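Local coordinates for dihydroxyacetone kinase (Citrobacter freundii, PDB 1UN8), which phosphorylates dihydroxyacetone with ATP to give dihydroxyacetone phosphate and ADP, working as a homodimer that needs a divalent metal ion, at residues L32-D35 with P36-I40; N232-Q235 with V236-M240; G169-L172 with A173-L176. All coordinates share one frame; numbering follows the deposited sequence.

Interaction 1: L32-D35 with P36-I40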
loop_
_atom_site.group_PDB
_atom_site.type_symbol
_atom_site.label_atom_id
_atom_site.label_comp_id
_atom_site.label_asym_id
_atom_site.label_seq_id
_atom_site.Cartn_x
_atom_site.Cartn_y
_atom_site.Cartn_z
ATOM N N LEU A 32 3.491 5.673 25.986
ATOM C CA LEU A 32 4.157 5.962 27.244
ATOM C C LEU A 32 3.682 7.329 27.710
ATOM O O LEU A 32 3.775 8.308 26.971
ATOM C CB LEU A 32 5.673 5.981 27.040
ATOM C CG LEU A 32 6.512 6.152 28.303
ATOM C CD1 LEU A 32 6.597 4.820 29.022
ATOM C CD2 LEU A 32 7.902 6.646 27.947
ATOM N N GLU A 33 3.160 7.400 28.929
ATOM C CA GLU A 33 2.682 8.672 29.460
ATOM C C GLU A 33 3.845 9.647 29.408
ATOM O O GLU A 33 4.964 9.304 29.799
ATOM C CB GLU A 33 2.197 8.496 30.899
ATOM C CG GLU A 33 1.772 9.795 31.567
ATOM C CD GLU A 33 1.401 9.590 33.023
ATOM O OE1 GLU A 33 0.306 9.049 33.284
ATOM O OE2 GLU A 33 2.209 9.955 33.906
ATOM N N SER A 34 3.584 10.857 28.925
ATOM C CA SER A 34 4.637 11.859 28.798
ATOM C C SER A 34 4.073 13.174 28.323
ATOM O O SER A 34 2.868 13.301 28.122
ATOM C CB SER A 34 5.666 11.395 27.765
ATOM O OG SER A 34 5.059 11.277 26.483
ATOM N N ASP A 35 4.955 14.150 28.135
ATOM C CA ASP A 35 4.534 15.445 27.631
ATOM C C ASP A 35 4.035 15.177 26.207
ATOM O O ASP A 35 4.537 14.279 25.519
ATOM C CB ASP A 35 5.717 16.414 27.607
ATOM C CG ASP A 35 5.330 17.800 27.117
ATOM O OD1 ASP A 35 4.895 17.924 25.950
ATOM O OD2 ASP A 35 5.458 18.773 27.895
ATOM N N PRO A 36 3.026 15.936 25.750
ATOM C CA PRO A 36 2.473 15.759 24.401
ATOM C C PRO A 36 3.525 15.801 23.293
ATOM O O PRO A 36 3.342 15.201 22.235
ATOM C CB PRO A 36 1.480 16.910 24.285
ATOM C CG PRO A 36 1.005 17.078 25.697
ATOM C CD PRO A 36 2.289 16.981 26.486
ATOM N N ALA A 37 4.620 16.511 23.539
ATOM C CA ALA A 37 5.685 16.636 22.552
ATOM C C ALA A 37 6.596 15.413 22.485
ATOM O O ALA A 37 7.506 15.360 21.666
ATOM C CB ALA A 37 6.499 17.880 22.832
ATOM N N ILE A 38 6.369 14.436 23.355
ATOM C CA ILE A 38 7.162 13.216 23.334
ATOM C C ILE A 38 6.218 12.119 22.886
ATOM O O ILE A 38 5.166 11.914 23.494
ATOM C CB ILE A 38 7.753 12.881 24.734
ATOM C CG1 ILE A 38 8.969 13.771 24.994
ATOM C CG2 ILE A 38 8.167 11.421 24.822
ATOM C CD1 ILE A 38 8.832 14.680 26.224
ATOM N N ARG A 39 6.590 11.420 21.819
ATOM C CA ARG A 39 5.744 10.363 21.281
ATOM C C ARG A 39 6.458 9.021 21.250
ATOM O O ARG A 39 7.083 8.649 20.258
ATOM C CB ARG A 39 5.253 10.778 19.885
ATOM C CG ARG A 39 3.981 11.630 19.948
ATOM C CD ARG A 39 3.793 12.529 18.742
ATOM N NE ARG A 39 4.933 13.427 18.614
ATOM C CZ ARG A 39 4.863 14.683 18.187
ATOM N NH1 ARG A 39 3.701 15.221 17.839
ATOM N NH2 ARG A 39 5.973 15.402 18.108
ATOM N N ILE A 40 6.342 8.295 22.357
ATOM C CA ILE A 40 6.976 6.998 22.507
ATOM C C ILE A 40 5.992 5.846 22.620
ATOM O O ILE A 40 5.019 5.909 23.373
ATOM C CB ILE A 40 7.853 6.964 23.765
ATOM C CG1 ILE A 40 8.779 8.182 23.779
ATOM C CG2 ILE A 40 8.619 5.652 23.812
ATOM C CD1 ILE A 40 10.037 7.996 24.647
HETATM O O HOH W 1 5.157 8.960 24.782
#
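A local contact between Leu-32 and Ile-40 and between Ser-34, Asp-35 and Ile-38 folds the chain back on itself in the connection from strand 29-32 to the antiparallel strand 40-43. The outer end is a type I beta turn from Asp-35 to Ile-38, closed by Ile-38 N donating to Asp-35 O at 2.8 Å. The Asp-35 carboxylate folds over the same turn. With CG anti to the backbone N (chi1 -179°), it crosses the Pro-36 ring at about a right angle, and OD1 uses its anti lone pair to accept from Ala-37 N, a nearly straight bond of 2.8 Å; this is an Asx turn laid over the start of the beta turn. On the inner side the CB of Ser-34 rests on Ile-38 CG2 at 3.9 Å. A water inside the loop bridges its two arms: it donates to Leu-32 O at 2.7 Å, accepts from Ile-40 N at 2.8 Å and hydrogen-bonds to Ser-34 OG. At the base, Leu-32 N donates to Ile-40 O at 3.0 Å, and the two side chains run side by side, CB to CB 4.1 Å. Leu-32, Ile-38 and Ile-40 pack onto helix 88-98, Arg-39 bonds through its backbone to Cys-79 in strand 76-80, and beyond Leu-32 the sheet continues in parallel into a strand of the second subunit.

Interaction 2: N232-Q235 with V236-M240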
loop_
_atom_site.group_PDB
_atom_site.type_symbol
_atom_site.label_atom_id
_atom_site.label_comp_id
_atom_site.label_asym_id
_atom_site.label_seq_id
_atom_site.Cartn_x
_atom_site.Cartn_y
_atom_site.Cartn_z
ATOM N N ASN A 232 10.053 1.052 -17.464
ATOM C CA ASN A 232 9.937 -0.366 -17.734
ATOM C C ASN A 232 10.421 -1.192 -16.547
ATOM O O ASN A 232 11.578 -1.101 -16.146
ATOM C CB ASN A 232 10.737 -0.721 -18.983
ATOM C CG ASN A 232 10.707 -2.204 -19.275
ATOM O OD1 ASN A 232 11.357 -2.999 -18.585
ATOM N ND2 ASN A 232 9.929 -2.593 -20.283
ATOM N N SER A 233 9.528 -2.009 -15.999
ATOM C CA SER A 233 9.852 -2.828 -14.833
ATOM C C SER A 233 11.109 -3.695 -14.962
ATOM O O SER A 233 11.929 -3.745 -14.043
ATOM C CB SER A 233 8.646 -3.701 -14.457
ATOM O OG SER A 233 8.232 -4.520 -15.543
ATOM N N ALA A 234 11.274 -4.362 -16.095
ATOM C CA ALA A 234 12.436 -5.219 -16.272
ATOM C C ALA A 234 13.750 -4.441 -16.321
ATOM O O ALA A 234 14.742 -4.810 -15.682
ATOM C CB ALA A 234 12.275 -6.038 -17.528
ATOM N N GLN A 235 13.757 -3.361 -17.088
ATOM C CA GLN A 235 14.948 -2.561 -17.217
ATOM C C GLN A 235 15.292 -1.960 -15.870
ATOM O O GLN A 235 16.432 -2.051 -15.407
ATOM C CB GLN A 235 14.731 -1.478 -18.277
ATOM C CG GLN A 235 14.626 -2.058 -19.694
ATOM C CD GLN A 235 14.242 -1.027 -20.736
ATOM O OE1 GLN A 235 14.917 -0.007 -20.892
ATOM N NE2 GLN A 235 13.156 -1.287 -21.463
ATOM N N VAL A 236 14.301 -1.363 -15.224
ATOM C CA VAL A 236 14.528 -0.761 -13.920
ATOM C C VAL A 236 15.038 -1.773 -12.894
ATOM O O VAL A 236 16.007 -1.508 -12.194
ATOM C CB VAL A 236 13.245 -0.088 -13.389
ATOM C CG1 VAL A 236 13.474 0.452 -11.984
ATOM C CG2 VAL A 236 12.840 1.035 -14.331
ATOM N N VAL A 237 14.409 -2.939 -12.805
ATOM C CA VAL A 237 14.865 -3.917 -11.833
ATOM C C VAL A 237 16.251 -4.479 -12.136
ATOM O O VAL A 237 17.057 -4.676 -11.220
ATOM C CB VAL A 237 13.849 -5.074 -11.682
ATOM C CG1 VAL A 237 14.453 -6.222 -10.879
ATOM C CG2 VAL A 237 12.619 -4.564 -10.964
ATOM N N ASN A 238 16.549 -4.724 -13.408
ATOM C CA ASN A 238 17.860 -5.269 -13.742
ATOM C C ASN A 238 18.966 -4.254 -13.472
ATOM O O ASN A 238 20.067 -4.612 -13.044
ATOM C CB ASN A 238 17.902 -5.734 -15.197
ATOM C CG ASN A 238 17.096 -7.009 -15.427
ATOM O OD1 ASN A 238 17.084 -7.920 -14.591
ATOM N ND2 ASN A 238 16.437 -7.084 -16.575
ATOM N N LEU A 239 18.674 -2.984 -13.712
ATOM C CA LEU A 239 19.655 -1.957 -13.456
ATOM C C LEU A 239 19.964 -1.972 -11.964
ATOM O O LEU A 239 21.125 -1.890 -11.545
ATOM C CB LEU A 239 19.104 -0.595 -13.871
ATOM C CG LEU A 239 19.850 0.655 -13.395
ATOM C CD1 LEU A 239 21.349 0.514 -13.640
ATOM C CD2 LEU A 239 19.300 1.874 -14.121
ATOM N N MET A 240 18.908 -2.090 -11.166
ATOM C CA MET A 240 19.032 -2.119 -9.722
ATOM C C MET A 240 19.778 -3.364 -9.287
ATOM O O MET A 240 20.643 -3.316 -8.409
ATOM C CB MET A 240 17.646 -2.081 -9.087
ATOM C CG MET A 240 16.978 -0.719 -9.189
ATOM S SD MET A 240 15.262 -0.643 -8.594
ATOM C CE MET A 240 15.484 -0.315 -6.819
#
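Asn-232 and Val-236 join at the start of helix 233-247, where Asn-232 is the N-cap. Val-236 N donates to Asn-232 O at 2.9 Å and opens the i to i+4 series. The valine side chain lies against the same oxygen: CG2, anti to its own carbonyl carbon, is 3.1 Å from Asn-232 O. One residue on, Val-237 N donates to Ser-233 O and its CG2 lies 3.3 Å from the same oxygen, while Leu-239 N donates to Gln-235 O. The cap itself is made by the Asn-232 side chain, whose OD1 accepts from Gln-235 N in a bond of 2.9 Å (N-H...O 168°), satisfying an amide of the first turn that has no helical carbonyl before it. The amide nitrogen at the other end of that group, Asn-232 ND2, bonds to OD1 of Asn-7 of the second subunit, which ties the capping side chain to the dimer interface. Ser-233 OG in turn bonds to Glu-275 of helix 266-277, while Val-236 and Met-240 lean on strand 186-192 and Val-237 on Phe-303 of strand 301-309, seating the helix on its sheet. On the partly exposed flank, Asn-238 N donates to Ala-234 O at 2.9 Å, and the side chain folds back beside its own backbone N (chi1 -72°), leaving ND2 3.0 Å from Ala-234 O at an angle too poor for a hydrogen bond.

Interaction 3: G169-L172 with A173-L176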
loop_
_atom_site.group_PDB
_atom_site.type_symbol
_atom_site.label_atom_id
_atom_site.label_comp_id
_atom_site.label_asym_id
_atom_site.label_seq_id
_atom_site.Cartn_x
_atom_site.Cartn_y
_atom_site.Cartn_z
ATOM N N GLY A 169 18.555 -13.146 25.900
ATOM C CA GLY A 169 19.456 -12.767 26.968
ATOM C C GLY A 169 20.925 -12.493 26.703
ATOM O O GLY A 169 21.690 -12.353 27.665
ATOM N N TYR A 170 21.351 -12.420 25.445
ATOM C CA TYR A 170 22.759 -12.132 25.194
ATOM C C TYR A 170 23.076 -10.728 25.702
ATOM O O TYR A 170 22.183 -9.900 25.849
ATOM C CB TYR A 170 23.082 -12.233 23.713
ATOM C CG TYR A 170 23.054 -13.642 23.165
ATOM C CD1 TYR A 170 21.848 -14.263 22.851
ATOM C CD2 TYR A 170 24.247 -14.339 22.925
ATOM C CE1 TYR A 170 21.821 -15.550 22.299
ATOM C CE2 TYR A 170 24.242 -15.620 22.378
ATOM C CZ TYR A 170 23.025 -16.225 22.062
ATOM O OH TYR A 170 23.010 -17.489 21.492
ATOM N N ASN A 171 24.344 -10.451 25.977
ATOM C CA ASN A 171 24.711 -9.139 26.505
ATOM C C ASN A 171 24.778 -8.032 25.456
ATOM O O ASN A 171 24.913 -8.295 24.256
ATOM C CB ASN A 171 26.052 -9.217 27.254
ATOM C CG ASN A 171 27.203 -9.665 26.358
ATOM O OD1 ASN A 171 27.502 -9.029 25.345
ATOM N ND2 ASN A 171 27.854 -10.762 26.729
ATOM N N LEU A 172 24.687 -6.794 25.932
ATOM C CA LEU A 172 24.734 -5.620 25.074
ATOM C C LEU A 172 25.823 -5.720 24.016
ATOM O O LEU A 172 25.573 -5.537 22.827
ATOM C CB LEU A 172 24.971 -4.375 25.924
ATOM C CG LEU A 172 25.040 -3.033 25.199
ATOM C CD1 LEU A 172 23.850 -2.892 24.258
ATOM C CD2 LEU A 172 25.050 -1.903 26.225
ATOM N N ALA A 173 27.035 -6.012 24.461
ATOM C CA ALA A 173 28.172 -6.123 23.562
ATOM C C ALA A 173 27.888 -7.078 22.416
ATOM O O ALA A 173 28.269 -6.821 21.275
ATOM C CB ALA A 173 29.402 -6.586 24.336
ATOM N N THR A 174 27.226 -8.187 22.727
ATOM C CA THR A 174 26.907 -9.191 21.715
ATOM C C THR A 174 25.812 -8.690 20.773
ATOM O O THR A 174 25.875 -8.893 19.559
ATOM C CB THR A 174 26.464 -10.506 22.385
ATOM O OG1 THR A 174 27.524 -10.967 23.233
ATOM C CG2 THR A 174 26.161 -11.584 21.335
ATOM N N VAL A 175 24.810 -8.037 21.343
ATOM C CA VAL A 175 23.726 -7.494 20.549
ATOM C C VAL A 175 24.346 -6.554 19.514
ATOM O O VAL A 175 24.138 -6.709 18.309
ATOM C CB VAL A 175 22.734 -6.716 21.438
ATOM C CG1 VAL A 175 21.606 -6.151 20.588
ATOM C CG2 VAL A 175 22.175 -7.634 22.517
ATOM N N LEU A 176 25.124 -5.593 19.995
ATOM C CA LEU A 176 25.781 -4.627 19.130
ATOM C C LEU A 176 26.630 -5.312 18.068
ATOM O O LEU A 176 26.530 -5.002 16.887
ATOM C CB LEU A 176 26.655 -3.690 19.968
ATOM C CG LEU A 176 27.622 -2.738 19.258
ATOM C CD1 LEU A 176 26.855 -1.787 18.361
ATOM C CD2 LEU A 176 28.412 -1.952 20.303
#
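The Tyr-170 ring meets the methyl of Thr-174 obliquely, CG2 lying 3.7 Å from CD2, and the ring also makes an edge-to-face pair with Phe-165. The second flat group, the Asn-171 side-chain amide, crosses the Thr-174 side chain at about a right angle and takes both its donors from one face, through OD1. Thr-174 N reaches that oxygen at 2.8 Å, tilted 24° from the amide plane, and Thr-174 OG1 donates to it at 2.9 Å from well above the plane. Asn-171 is the N-cap of helix 172-184; the bond from Thr-174 N is the capping bond, and the hydroxyl adds a second hold on OD1. Asn-171 CG sits between its backbone N and carbonyl carbon (chi1 61°), which turns OD1 back over the first helical turn. The threonine, with OG1 beside its own backbone N, offers hydroxyl and amide together to that oxygen and presents CG2 to the tyrosine. Backbone bonds continue the turn: Asn-171 O accepts from Val-175 N at 2.9 Å and, weakly, from Thr-174 N, and Leu-172 O accepts from Leu-176 N at 2.9 Å. Just upstream, Gly-169, with positive phi, is the C-prime residue of the Schellman motif that ends helix 155-167, so one helix stops and the next is capped within a few residues. Leu-172 and Val-175 pack on Leu-105 of strand 104-109 and on Val-51, while Leu-172 and Leu-176 touch Glu-133 of strand 132-137, laying the start of this helix against the parallel strands of the mixed sheet.

All three contacts are local turns or helix starts in the DhaK part of the chain, and none touches another. Interactions 1 and 3 belong to the same mixed sheet: the first joins strands 29-32 and 40-43 at one margin, the other lies against strands 104-109 and 132-137 toward the opposite margin, nearest atoms about 17 Å apart. Interaction 2 packs on the second sheet, about 30 Å from interaction 1 and 26 Å from interaction 3 between nearest atoms. Interactions 1 and 2 both reach the second subunit. In interaction 1 the Ile-40 side chain is about 11 Å from that of Ser-59, a substrate-binding residue; interactions 2 and 3 lie away from the known sites.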